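Local structure of CADD-like protein of unknown function (Nostoc punctiforme, 3B5O) at residues A42-Q47 against Q223-E228; T97-G102 against K170-F175; D132-Y137 against F204-A209. The protein is of unknown function but resembles CADD and belongs to the all-helical heme-oxygenase-like clan, which would be consistent with an oxidoreductase role. All coordinates share one frame; numbering follows the deposited sequence.

Contact 1 (A42-Q47 against Q223-E228); sequences AYVMQQ and QELAQE
Tyr43 and Glu228 meet through a hydroxyl and a carboxylate, and Glu228 can be followed outward from its backbone. Its CB lies 3.9 Å from Tyr43 CE2, CG passes near the phenol oxygen, and Glu228 CD comes within 3.4 Å of Tyr43 OH. At the tip, Glu228 OE1 accepts the hydrogen bond from Tyr43 OH at 2.6 Å. The oxygen sits at the ring edge, near the ring plane, while the hydroxyl approaches from above the carboxylate plane, 57° out of it. Ser117 OG also bonds to OE1 and Ala119 N to OE2, so both carboxylate oxygens are held by the chain entering helix 118-131, which should restrain the group from turning. Tyr43 throws its ring opposite the backbone N (chi1 168°), and the side chain sets out toward segment 223-228 of helix 204-230. Gln47 CG lies over one face of that ring, and the Gln47 amide turns off to Thr120, Ser117 and Met115. Alongside the polar pair is an apolar patch made by Leu225. In one of its two deposited conformers, Leu225 CD1 touches Tyr43 CE2 at 3.6 Å and Gln47 CB at 3.5 Å, and Leu225 CD2 meets Val44 CG1 at 3.9 Å. The segment axes, 9.8 Å apart at closest approach, run at 139°: an obliquely crossing, roughly antiparallel pair in the bundle expected for the heme-oxygenase-like fold.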
ATOM      1  N   ALA A  42      -9.269 -15.463   0.942  1.00 15.52           N
ATOM      2  CA  ALA A  42     -10.204 -14.483   1.493  1.00 16.81           C
ATOM      3  C   ALA A  42      -9.630 -13.842   2.758  1.00 15.57           C
ATOM      4  O   ALA A  42      -9.779 -12.629   2.958  1.00 16.97           O
ATOM      5  CB  ALA A  42     -11.566 -15.145   1.780  1.00 17.68           C
ATOM      6  N   TYR A  43      -8.979 -14.640   3.602  1.00 15.28           N
ATOM      7  CA  TYR A  43      -8.301 -14.134   4.800  1.00 15.42           C
ATOM      8  C   TYR A  43      -7.242 -13.119   4.426  1.00 14.96           C
ATOM      9  O   TYR A  43      -7.137 -12.058   5.061  1.00 15.21           O
ATOM     10  CB  TYR A  43      -7.673 -15.277   5.596  1.00 16.70           C
ATOM     11  CG  TYR A  43      -6.732 -14.850   6.678  1.00 15.94           C
ATOM     12  CD1 TYR A  43      -7.201 -14.503   7.937  1.00 19.59           C
ATOM     13  CD2 TYR A  43      -5.373 -14.720   6.435  1.00 17.46           C
ATOM     14  CE1 TYR A  43      -6.331 -14.077   8.938  1.00 20.62           C
ATOM     15  CE2 TYR A  43      -4.507 -14.311   7.426  1.00 19.15           C
ATOM     16  CZ  TYR A  43      -4.981 -13.986   8.677  1.00 18.50           C
ATOM     17  OH  TYR A  43      -4.146 -13.556   9.691  1.00 21.42           O
ATOM     18  N   VAL A  44      -6.435 -13.426   3.417  1.00 14.77           N
ATOM     19  CA  VAL A  44      -5.440 -12.472   2.967  1.00 13.82           C
ATOM     20  C   VAL A  44      -6.106 -11.136   2.564  1.00 14.08           C
ATOM     21  O   VAL A  44      -5.617 -10.066   2.914  1.00 14.05           O
ATOM     22  CB  VAL A  44      -4.602 -13.037   1.779  1.00 13.94           C
ATOM     23  CG1 VAL A  44      -3.752 -11.932   1.121  1.00 15.11           C
ATOM     24  CG2 VAL A  44      -3.757 -14.231   2.243  1.00 15.09           C
HETATM   25  N   MSE A  45      -7.207 -11.196   1.820  1.00 14.27           N
HETATM   26  CA  MSE A  45      -7.882  -9.996   1.367  1.00 14.15           C
HETATM   27  C   MSE A  45      -8.516  -9.207   2.507  1.00 15.23           C
HETATM   28  O   MSE A  45      -8.499  -7.978   2.485  1.00 15.70           O
HETATM   29  CB  MSE A  45      -8.935 -10.327   0.302  1.00 16.56           C
HETATM   30  CG  MSE A  45      -8.335 -10.660  -1.086  1.00 18.77           C
HETATM   31 SE   MSE A  45      -7.057  -9.325  -1.719  0.75 20.43          SE
HETATM   32  CE  MSE A  45      -8.261  -7.876  -1.532  1.00 17.93           C
ATOM     33  N   GLN A  46      -9.021  -9.899   3.509  1.00 14.97           N
ATOM     34  CA  GLN A  46      -9.537  -9.221   4.691  1.00 16.27           C
ATOM     35  C   GLN A  46      -8.431  -8.438   5.382  1.00 14.58           C
ATOM     36  O   GLN A  46      -8.602  -7.274   5.747  1.00 15.24           O
ATOM     37  CB  GLN A  46     -10.098 -10.216   5.682  1.00 16.65           C
ATOM     38  CG  GLN A  46     -11.387 -10.893   5.250  1.00 18.64           C
ATOM     39  CD  GLN A  46     -11.795 -11.990   6.206  1.00 21.87           C
ATOM     40  OE1 GLN A  46     -10.959 -12.694   6.771  1.00 25.28           O
ATOM     41  NE2 GLN A  46     -13.108 -12.125   6.414  1.00 27.37           N
ATOM     42  N   GLN A  47      -7.298  -9.085   5.600  1.00 13.48           N
ATOM     43  CA  GLN A  47      -6.157  -8.391   6.214  1.00 12.07           C
ATOM     44  C   GLN A  47      -5.608  -7.283   5.342  1.00 12.19           C
ATOM     45  O   GLN A  47      -5.299  -6.184   5.836  1.00 13.39           O
ATOM     46  CB  GLN A  47      -5.054  -9.385   6.573  1.00 13.18           C
ATOM     47  CG  GLN A  47      -5.472 -10.292   7.692  1.00 13.67           C
ATOM     48  CD  GLN A  47      -5.717  -9.535   9.007  1.00 13.09           C
ATOM     49  OE1 GLN A  47      -4.917  -8.695   9.410  1.00 13.79           O
ATOM     50  NE2 GLN A  47      -6.847  -9.834   9.673  1.00 15.52           N
ATOM     51  N   GLN A 223       4.931 -11.578   3.409  1.00 12.01           N
ATOM     52  CA  GLN A 223       5.500 -12.881   3.728  1.00 13.50           C
ATOM     53  C   GLN A 223       4.814 -13.484   4.951  1.00 12.86           C
ATOM     54  O   GLN A 223       4.445 -14.667   4.969  1.00 14.22           O
ATOM     55  CB  GLN A 223       7.007 -12.759   3.936  1.00 13.98           C
ATOM     56  CG  GLN A 223       7.725 -12.354   2.662  1.00 16.17           C
ATOM     57  CD  GLN A 223       9.179 -12.021   2.846  1.00 18.56           C
ATOM     58  OE1 GLN A 223       9.598 -11.527   3.896  1.00 20.90           O
ATOM     59  NE2 GLN A 223       9.977 -12.284   1.790  1.00 22.73           N
ATOM     60  N   GLU A 224       4.594 -12.660   5.971  1.00 12.98           N
ATOM     61  CA  GLU A 224       4.009 -13.159   7.202  1.00 14.14           C
ATOM     62  C   GLU A 224       2.544 -13.478   7.023  1.00 13.84           C
ATOM     63  O   GLU A 224       2.029 -14.449   7.618  1.00 15.10           O
ATOM     64  CB  GLU A 224       4.189 -12.133   8.330  1.00 15.20           C
ATOM     65  CG  GLU A 224       5.608 -11.990   8.765  1.00 16.05           C
ATOM     66  CD  GLU A 224       5.866 -10.788   9.658  1.00 17.83           C
ATOM     67  OE1 GLU A 224       4.951  -9.983   9.830  1.00 21.97           O
ATOM     68  OE2 GLU A 224       6.985 -10.691  10.160  1.00 24.59           O
ATOM     69  N   LEU A 225       1.867 -12.681   6.216  0.50 13.13           N
ATOM     70  CA  LEU A 225       0.455 -12.898   5.939  0.50 13.73           C
ATOM     71  C   LEU A 225       0.211 -14.163   5.097  0.50 14.43           C
ATOM     72  O   LEU A 225      -0.822 -14.828   5.232  0.50 15.00           O
ATOM     73  CB  LEU A 225      -0.098 -11.656   5.261  0.50 13.73           C
ATOM     74  CG  LEU A 225      -1.578 -11.637   4.963  0.50 13.83           C
ATOM     75  CD1 LEU A 225      -2.378 -11.648   6.248  0.50 14.44           C
ATOM     76  CD2 LEU A 225      -1.924 -10.401   4.170  0.50 14.09           C
ATOM     77  N   ALA A 226       1.143 -14.488   4.209  1.00 13.58           N
ATOM     78  CA  ALA A 226       1.079 -15.766   3.496  1.00 13.95           C
ATOM     79  C   ALA A 226       1.198 -16.964   4.461  1.00 14.80           C
ATOM     80  O   ALA A 226       0.459 -17.948   4.335  1.00 16.57           O
ATOM     81  CB  ALA A 226       2.165 -15.833   2.412  1.00 15.47           C
ATOM     82  N   GLN A 227       2.106 -16.876   5.427  1.00 14.62           N
ATOM     83  CA  GLN A 227       2.255 -17.915   6.440  1.00 14.78           C
ATOM     84  C   GLN A 227       1.033 -18.009   7.348  1.00 15.42           C
ATOM     85  O   GLN A 227       0.560 -19.110   7.640  1.00 16.60           O
ATOM     86  CB  GLN A 227       3.539 -17.706   7.242  1.00 16.47           C
ATOM     87  CG  GLN A 227       3.748 -18.705   8.381  1.00 19.26           C
ATOM     88  CD  GLN A 227       3.720 -20.147   7.922  1.00 28.33           C
ATOM     89  OE1 GLN A 227       3.226 -21.027   8.636  1.00 32.95           O
ATOM     90  NE2 GLN A 227       4.234 -20.400   6.721  1.00 28.22           N
ATOM     91  N   GLU A 228       0.501 -16.876   7.797  1.00 14.64           N
ATOM     92  CA  GLU A 228      -0.716 -16.915   8.596  1.00 15.82           C
ATOM     93  C   GLU A 228      -1.829 -17.626   7.843  1.00 15.92           C
ATOM     94  O   GLU A 228      -2.535 -18.469   8.407  1.00 18.04           O
ATOM     95  CB  GLU A 228      -1.176 -15.500   8.976  1.00 14.58           C
ATOM     96  CG  GLU A 228      -0.336 -14.859  10.013  1.00 14.37           C
ATOM     97  CD  GLU A 228      -0.796 -13.452  10.383  1.00 15.89           C
ATOM     98  OE1 GLU A 228      -1.606 -12.846   9.642  1.00 16.65           O
ATOM     99  OE2 GLU A 228      -0.292 -12.971  11.411  1.00 15.55           O
TER

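Contact 2 (T97-G102 against K170-F175); sequences TLLADG and KDLQYF
Leu172 and Leu99 share a first torsion near 180° (chi1 -173° and 176°), which sends their branches into the seam between the two helices, where Leu99 CD1 and Leu172 CD1 meet at 4.1 Å. The setting is an obliquely crossing, roughly antiparallel helix pair of the all-helical, heme-oxygenase-like fold: the segments of helix 95-107 and helix 170-180 run at 142°, their axes 8.9 Å apart at closest approach. The absence of a side chain at Gly102, which faces Leu172, is consistent with this spacing. The CA atoms of Gly102 and Leu172 come within 5.2 Å, and a CB on Gly102 would collide with Leu172 CB. One turn along, the side chain of Phe175 sets out toward the other helix. Phe175 CB packs on Leu98 CB at 4.4 Å, and the ring meets Leu99 CB and Leu98 CD1 obliquely. Helix 135-163 adds to the packing: Leu172 touches Val160 and Phe175 touches Leu153; the ring of His179, on Phe175's own helix, also meets the phenyl group. All of this joining is apolar. One methyl of Leu172 settles against the other helix's backbone near Leu98 O, with Leu172 CD1 4.0 Å from Leu99 CA, while the second, Leu172 CD2, rests against the main chain of Gly102, 4.0 Å from its carbonyl carbon C.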
ATOM      1  N   THR A  97     -13.877   1.956   0.945  1.00 19.01           N
ATOM      2  CA  THR A  97     -15.242   1.477   0.866  1.00 19.53           C
ATOM      3  C   THR A  97     -15.537   0.788  -0.458  1.00 19.23           C
ATOM      4  O   THR A  97     -16.234  -0.236  -0.462  1.00 21.89           O
ATOM      5  CB  THR A  97     -16.206   2.624   1.146  1.00 19.12           C
ATOM      6  OG1 THR A  97     -16.081   2.954   2.527  1.00 20.65           O
ATOM      7  CG2 THR A  97     -17.651   2.211   0.841  1.00 21.54           C
ATOM      8  N   LEU A  98     -15.006   1.320  -1.553  1.00 19.74           N
ATOM      9  CA  LEU A  98     -15.191   0.676  -2.866  1.00 20.04           C
ATOM     10  C   LEU A  98     -14.637  -0.746  -2.842  1.00 20.94           C
ATOM     11  O   LEU A  98     -15.263  -1.679  -3.321  1.00 22.43           O
ATOM     12  CB  LEU A  98     -14.552   1.488  -3.978  1.00 21.57           C
ATOM     13  CG  LEU A  98     -15.183   2.847  -4.285  1.00 23.04           C
ATOM     14  CD1 LEU A  98     -14.325   3.623  -5.272  1.00 27.52           C
ATOM     15  CD2 LEU A  98     -16.622   2.685  -4.832  1.00 26.16           C
ATOM     16  N   LEU A  99     -13.448  -0.909  -2.285  1.00 20.34           N
ATOM     17  CA  LEU A  99     -12.878  -2.239  -2.154  1.00 20.65           C
ATOM     18  C   LEU A  99     -13.712  -3.128  -1.239  1.00 20.80           C
ATOM     19  O   LEU A  99     -14.061  -4.264  -1.598  1.00 21.86           O
ATOM     20  CB  LEU A  99     -11.430  -2.149  -1.640  1.00 20.47           C
ATOM     21  CG  LEU A  99     -10.731  -3.476  -1.367  1.00 21.79           C
ATOM     22  CD1 LEU A  99     -10.601  -4.296  -2.655  1.00 23.45           C
ATOM     23  CD2 LEU A  99      -9.345  -3.207  -0.745  1.00 23.54           C
ATOM     24  N   ALA A 100     -14.059  -2.625  -0.054  1.00 21.19           N
ATOM     25  CA  ALA A 100     -14.772  -3.429   0.919  1.00 21.10           C
ATOM     26  C   ALA A 100     -16.149  -3.832   0.390  1.00 22.48           C
ATOM     27  O   ALA A 100     -16.554  -4.995   0.512  1.00 23.42           O
ATOM     28  CB  ALA A 100     -14.905  -2.677   2.258  1.00 22.97           C
ATOM     29  N   ASP A 101     -16.860  -2.870  -0.189  1.00 23.34           N
ATOM     30  CA  ASP A 101     -18.196  -3.140  -0.722  1.00 23.97           C
ATOM     31  C   ASP A 101     -18.114  -4.120  -1.885  1.00 24.25           C
ATOM     32  O   ASP A 101     -18.978  -4.986  -2.031  1.00 26.22           O
ATOM     33  CB  ASP A 101     -18.885  -1.849  -1.182  1.00 24.44           C
ATOM     34  CG  ASP A 101     -19.486  -1.054  -0.044  1.00 26.75           C
ATOM     35  OD1 ASP A 101     -19.438  -1.503   1.123  1.00 29.43           O
ATOM     36  OD2 ASP A 101     -20.035   0.026  -0.355  1.00 30.12           O
ATOM     37  N   GLY A 102     -17.085  -3.977  -2.714  1.00 23.15           N
ATOM     38  CA  GLY A 102     -16.880  -4.868  -3.844  1.00 24.05           C
ATOM     39  C   GLY A 102     -16.611  -6.292  -3.416  1.00 24.49           C
ATOM     40  O   GLY A 102     -17.145  -7.238  -4.032  1.00 25.72           O
ATOM     41  N   LYS A 170     -19.096  -4.253 -10.874  1.00 36.91           N
ATOM     42  CA  LYS A 170     -18.720  -3.187 -11.806  1.00 35.93           C
ATOM     43  C   LYS A 170     -18.033  -2.005 -11.137  1.00 34.97           C
ATOM     44  O   LYS A 170     -17.142  -1.397 -11.729  1.00 34.87           O
ATOM     45  CB  LYS A 170     -19.948  -2.673 -12.572  1.00 36.88           C
ATOM     46  N   ASP A 171     -18.461  -1.654  -9.926  1.00 34.66           N
ATOM     47  CA  ASP A 171     -17.835  -0.540  -9.215  1.00 35.16           C
ATOM     48  C   ASP A 171     -16.401  -0.901  -8.861  1.00 34.16           C
ATOM     49  O   ASP A 171     -15.502  -0.066  -8.972  1.00 33.90           O
ATOM     50  CB  ASP A 171     -18.592  -0.203  -7.925  1.00 35.50           C
ATOM     51  CG  ASP A 171     -19.897   0.546  -8.178  1.00 39.85           C
ATOM     52  OD1 ASP A 171     -20.210   0.853  -9.350  1.00 40.49           O
ATOM     53  OD2 ASP A 171     -20.602   0.832  -7.182  1.00 42.60           O
ATOM     54  N   LEU A 172     -16.213  -2.140  -8.415  1.00 33.93           N
ATOM     55  CA  LEU A 172     -14.880  -2.644  -8.091  1.00 32.87           C
ATOM     56  C   LEU A 172     -14.007  -2.672  -9.342  1.00 34.05           C
ATOM     57  O   LEU A 172     -12.833  -2.319  -9.270  1.00 31.84           O
ATOM     58  CB  LEU A 172     -14.964  -4.024  -7.437  1.00 32.65           C
ATOM     59  CG  LEU A 172     -13.653  -4.614  -6.898  1.00 32.75           C
ATOM     60  CD1 LEU A 172     -13.037  -3.678  -5.860  1.00 34.26           C
ATOM     61  CD2 LEU A 172     -13.866  -5.998  -6.317  1.00 32.14           C
ATOM     62  N   GLN A 173     -14.579  -3.055 -10.482  0.50 35.77           N
ATOM     63  CA  GLN A 173     -13.844  -3.008 -11.749  0.50 36.58           C
ATOM     64  C   GLN A 173     -13.412  -1.584 -12.128  0.50 36.70           C
ATOM     65  O   GLN A 173     -12.332  -1.396 -12.698  0.50 37.23           O
ATOM     66  CB  GLN A 173     -14.666  -3.634 -12.884  0.50 37.36           C
ATOM     67  CG  GLN A 173     -13.920  -3.743 -14.216  0.50 38.82           C
ATOM     68  CD  GLN A 173     -12.605  -4.498 -14.097  0.50 42.76           C
ATOM     69  OE1 GLN A 173     -11.529  -3.933 -14.299  0.50 44.38           O
ATOM     70  NE2 GLN A 173     -12.687  -5.774 -13.749  0.50 44.49           N
ATOM     71  N   TYR A 174     -14.247  -0.589 -11.822  1.00 37.28           N
ATOM     72  CA  TYR A 174     -13.876   0.817 -12.046  1.00 37.68           C
ATOM     73  C   TYR A 174     -12.754   1.257 -11.106  1.00 38.75           C
ATOM     74  O   TYR A 174     -11.794   1.909 -11.542  1.00 41.10           O
ATOM     75  CB  TYR A 174     -15.068   1.783 -11.875  1.00 37.31           C
ATOM     76  CG  TYR A 174     -14.626   3.236 -11.935  1.00 38.91           C
ATOM     77  CD1 TYR A 174     -14.455   3.881 -13.156  1.00 39.76           C
ATOM     78  CD2 TYR A 174     -14.333   3.948 -10.771  1.00 40.45           C
ATOM     79  CE1 TYR A 174     -14.030   5.206 -13.220  1.00 39.33           C
ATOM     80  CE2 TYR A 174     -13.901   5.269 -10.823  1.00 41.00           C
ATOM     81  CZ  TYR A 174     -13.752   5.894 -12.049  1.00 41.97           C
ATOM     82  OH  TYR A 174     -13.320   7.202 -12.104  1.00 42.35           O
ATOM     83  N   PHE A 175     -12.894   0.935  -9.821  1.00 39.54           N
ATOM     84  CA  PHE A 175     -11.822   1.164  -8.840  1.00 39.25           C
ATOM     85  C   PHE A 175     -10.474   0.663  -9.371  1.00 38.85           C
ATOM     86  O   PHE A 175      -9.469   1.376  -9.303  1.00 39.62           O
ATOM     87  CB  PHE A 175     -12.160   0.503  -7.488  1.00 44.17           C
ATOM     88  CG  PHE A 175     -11.001   0.457  -6.511  1.00 39.90           C
ATOM     89  CD1 PHE A 175     -10.503   1.626  -5.942  1.00 42.23           C
ATOM     90  CD2 PHE A 175     -10.417  -0.760  -6.160  1.00 42.48           C
ATOM     91  CE1 PHE A 175      -9.434   1.583  -5.046  1.00 46.97           C
ATOM     92  CE2 PHE A 175      -9.344  -0.818  -5.260  1.00 43.77           C
ATOM     93  CZ  PHE A 175      -8.861   0.356  -4.698  1.00 42.94           C
TER

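Contact 3 (D132-Y137 against F204-A209); sequences DRQVDY and FGEFAA
Arg133 and Glu206 form the charged part of this contact. Arg133 NH2 reaches Glu206 OE1 at 3.2 Å in a salt bridge whose hydrogen bond is weak and bent, 131° at the hydrogen. The guanidinium and carboxylate planes are 25° apart. Two waters, both near the guanidinium plane at its edge, also link the groups. Water 1 accepts from Arg133 NE at 3.1 Å and from Gln134 N and donates weakly to Glu206 OE1; water 2 donates to Glu206 OE2 at 2.8 Å and accepts weakly from Arg133 NH2. Within segment 132-137, the amide NE2 of Gln134, at the N-cap position of helix 135-163, donates to the Asp136 carboxylate OD1 at 2.9 Å. The first turn of that helix meets the first turn of helix 204-230, two helices of the all-helical bundle, as expected for the heme-oxygenase-like clan. The main chains come close enough for two CA-H...O contacts, Phe207 CA to Asp136 O at 3.3 Å and Tyr137 CA to Glu206 O at 3.4 Å. Swung away from its own N (chi1 -172°), the Tyr137 ring packs its CE2 on Ala209 CB at 3.7 Å. Arg133 CZ stands over one face of the same ring, near its rim. With alanine in place of Tyr137, the guanidinium would probably lose the ring face it lies on and be freer to turn, and a gap would open beside Ala209. Phe207 points away from segment 132-137, its ring edge-to-face with Phe4 of helix 2-18.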
ATOM      1  N   ASP A 132       7.042   8.755  12.286  1.00 19.15           N
ATOM      2  CA  ASP A 132       7.381   9.573  13.421  1.00 21.56           C
ATOM      3  C   ASP A 132       8.771  10.195  13.319  1.00 21.75           C
ATOM      4  O   ASP A 132       9.183  10.926  14.229  1.00 24.95           O
ATOM      5  CB  ASP A 132       7.293   8.715  14.699  1.00 24.99           C
ATOM      6  N   ARG A 133       9.490   9.941  12.230  1.00 21.91           N
ATOM      7  CA  ARG A 133      10.859  10.435  12.058  1.00 21.34           C
ATOM      8  C   ARG A 133      10.861  11.862  11.451  1.00 20.69           C
ATOM      9  O   ARG A 133       9.812  12.494  11.384  1.00 21.17           O
ATOM     10  CB  ARG A 133      11.614   9.452  11.145  1.00 22.65           C
ATOM     11  CG  ARG A 133      11.786   8.066  11.755  1.00 24.62           C
ATOM     12  CD  ARG A 133      13.043   7.962  12.603  1.00 35.60           C
ATOM     13  NE  ARG A 133      14.258   8.286  11.855  1.00 34.92           N
ATOM     14  CZ  ARG A 133      15.141   7.409  11.371  1.00 37.22           C
ATOM     15  NH1 ARG A 133      15.003   6.094  11.553  1.00 35.95           N
ATOM     16  NH2 ARG A 133      16.193   7.866  10.701  1.00 35.91           N
ATOM     17  N   GLN A 134      12.018  12.365  11.029  1.00 21.41           N
ATOM     18  CA  GLN A 134      12.105  13.706  10.412  1.00 24.88           C
ATOM     19  C   GLN A 134      11.493  13.725   9.005  1.00 19.71           C
ATOM     20  O   GLN A 134      11.320  12.693   8.372  1.00 18.32           O
ATOM     21  CB  GLN A 134      13.556  14.252  10.394  1.00 27.84           C
ATOM     22  CG  GLN A 134      14.425  13.852   9.159  1.00 34.70           C
ATOM     23  CD  GLN A 134      15.835  14.508   9.096  1.00 36.12           C
ATOM     24  OE1 GLN A 134      16.620  14.442  10.054  1.00 47.50           O
ATOM     25  NE2 GLN A 134      16.163  15.104   7.940  1.00 37.00           N
ATOM     26  N   VAL A 135      11.168  14.912   8.524  1.00 18.70           N
ATOM     27  CA  VAL A 135      10.377  15.081   7.317  1.00 17.44           C
ATOM     28  C   VAL A 135      10.927  14.346   6.098  1.00 16.61           C
ATOM     29  O   VAL A 135      10.161  13.743   5.349  1.00 16.18           O
ATOM     30  CB  VAL A 135      10.133  16.581   7.003  1.00 18.59           C
ATOM     31  CG1 VAL A 135      11.459  17.326   6.753  1.00 19.10           C
ATOM     32  CG2 VAL A 135       9.163  16.758   5.842  1.00 19.55           C
ATOM     33  N   ASP A 136      12.239  14.385   5.893  1.00 17.49           N
ATOM     34  CA  ASP A 136      12.799  13.757   4.697  1.00 18.15           C
ATOM     35  C   ASP A 136      12.579  12.237   4.677  1.00 16.11           C
ATOM     36  O   ASP A 136      12.196  11.677   3.661  1.00 16.40           O
ATOM     37  CB  ASP A 136      14.282  14.115   4.552  1.00 20.75           C
ATOM     38  CG  ASP A 136      14.515  15.611   4.601  1.00 23.97           C
ATOM     39  OD1 ASP A 136      14.601  16.148   5.731  1.00 28.40           O
ATOM     40  OD2 ASP A 136      14.581  16.248   3.517  1.00 26.19           O
ATOM     41  N   TYR A 137      12.793  11.618   5.817  1.00 15.81           N
ATOM     42  CA  TYR A 137      12.610  10.189   5.980  1.00 14.41           C
ATOM     43  C   TYR A 137      11.154   9.840   5.827  1.00 13.76           C
ATOM     44  O   TYR A 137      10.801   8.870   5.153  1.00 13.78           O
ATOM     45  CB  TYR A 137      13.096   9.793   7.355  1.00 15.82           C
ATOM     46  CG  TYR A 137      13.178   8.322   7.657  1.00 15.20           C
ATOM     47  CD1 TYR A 137      12.054   7.608   8.067  1.00 14.98           C
ATOM     48  CD2 TYR A 137      14.389   7.632   7.596  1.00 14.86           C
ATOM     49  CE1 TYR A 137      12.128   6.290   8.400  1.00 14.87           C
ATOM     50  CE2 TYR A 137      14.472   6.307   7.935  1.00 16.46           C
ATOM     51  CZ  TYR A 137      13.338   5.625   8.338  1.00 14.87           C
ATOM     52  OH  TYR A 137      13.421   4.300   8.698  1.00 16.92           O
ATOM     53  N   PHE A 204      18.987  13.525   0.941  1.00 22.56           N
ATOM     54  CA  PHE A 204      18.612  12.439   0.021  1.00 22.20           C
ATOM     55  C   PHE A 204      18.755  11.064   0.683  1.00 20.59           C
ATOM     56  O   PHE A 204      17.946  10.163   0.462  1.00 19.92           O
ATOM     57  CB  PHE A 204      19.453  12.478  -1.262  1.00 23.25           C
ATOM     58  CG  PHE A 204      19.031  13.524  -2.269  1.00 23.39           C
ATOM     59  CD1 PHE A 204      18.197  14.575  -1.962  1.00 24.65           C
ATOM     60  CD2 PHE A 204      19.558  13.478  -3.547  1.00 28.29           C
ATOM     61  CE1 PHE A 204      17.857  15.522  -2.916  1.00 27.15           C
ATOM     62  CE2 PHE A 204      19.223  14.438  -4.497  1.00 28.81           C
ATOM     63  CZ  PHE A 204      18.381  15.453  -4.177  1.00 27.97           C
ATOM     64  N   GLY A 205      19.786  10.893   1.499  1.00 21.48           N
ATOM     65  CA  GLY A 205      20.023   9.628   2.165  1.00 20.59           C
ATOM     66  C   GLY A 205      18.898   9.260   3.123  1.00 19.42           C
ATOM     67  O   GLY A 205      18.554   8.087   3.256  1.00 21.09           O
ATOM     68  N   GLU A 206      18.358  10.265   3.799  1.00 19.72           N
ATOM     69  CA  GLU A 206      17.255  10.035   4.750  1.00 18.52           C
ATOM     70  C   GLU A 206      15.972   9.692   3.995  1.00 15.39           C
ATOM     71  O   GLU A 206      15.227   8.796   4.392  1.00 16.03           O
ATOM     72  CB  GLU A 206      17.040  11.249   5.667  1.00 21.69           C
ATOM     73  CG  GLU A 206      18.049  11.302   6.804  1.00 29.63           C
ATOM     74  CD  GLU A 206      17.855  10.140   7.770  1.00 38.80           C
ATOM     75  OE1 GLU A 206      16.886  10.181   8.553  1.00 39.92           O
ATOM     76  OE2 GLU A 206      18.637   9.159   7.717  1.00 47.50           O
ATOM     77  N   PHE A 207      15.744  10.363   2.878  1.00 16.46           N
ATOM     78  CA  PHE A 207      14.597  10.050   2.013  1.00 15.28           C
ATOM     79  C   PHE A 207      14.701   8.592   1.529  1.00 14.64           C
ATOM     80  O   PHE A 207      13.739   7.819   1.596  1.00 13.85           O
ATOM     81  CB  PHE A 207      14.553  11.030   0.847  1.00 16.47           C
ATOM     82  CG  PHE A 207      13.382  10.856  -0.072  1.00 15.17           C
ATOM     83  CD1 PHE A 207      13.443   9.958  -1.136  1.00 15.61           C
ATOM     84  CD2 PHE A 207      12.222  11.587   0.106  1.00 15.07           C
ATOM     85  CE1 PHE A 207      12.385   9.799  -1.996  1.00 15.55           C
ATOM     86  CE2 PHE A 207      11.164  11.437  -0.760  1.00 15.98           C
ATOM     87  CZ  PHE A 207      11.252  10.554  -1.824  1.00 16.57           C
ATOM     88  N   ALA A 208      15.884   8.202   1.054  1.00 14.54           N
ATOM     89  CA  ALA A 208      16.106   6.820   0.611  1.00 14.61           C
ATOM     90  C   ALA A 208      15.910   5.824   1.752  1.00 14.08           C
ATOM     91  O   ALA A 208      15.335   4.759   1.554  1.00 14.70           O
ATOM     92  CB  ALA A 208      17.523   6.667  -0.008  1.00 16.44           C
ATOM     93  N   ALA A 209      16.417   6.153   2.933  1.00 14.26           N
ATOM     94  CA  ALA A 209      16.272   5.286   4.091  1.00 13.98           C
ATOM     95  C   ALA A 209      14.795   5.069   4.464  1.00 13.61           C
ATOM     96  O   ALA A 209      14.387   3.950   4.791  1.00 13.82           O
ATOM     97  CB  ALA A 209      17.049   5.830   5.284  1.00 15.11           C
TER
HETATM   98  O   HOH W   1      14.762  11.150  10.899  1.00 33.46           O
HETATM   99  O   HOH W   2      18.467   6.565   8.663  1.00 50.12           O

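Contacts 1 and 3 both use helix 204-230, but on opposite sides of the chain's centre, their own centres about 29 Å apart. Contact 1 is mostly buried and mixes a phenol-to-carboxylate hydrogen bond with aliphatic packing; contact 2, also buried, relies on apolar groups and a glycine, without polar pairing between its helices. Contact 3 lies only partly buried at two helix starts, where a weak salt bridge and waters join alongside close backbone contacts and Tyr137 packing. Helix 135-163 links the set: it supplies part of contact 3 directly, touches Leu172 and Phe175 of contact 2, and packs against Met45 beside contact 1. Contacts 1 and 2 approach to about 4 Å between nearest atoms without touching.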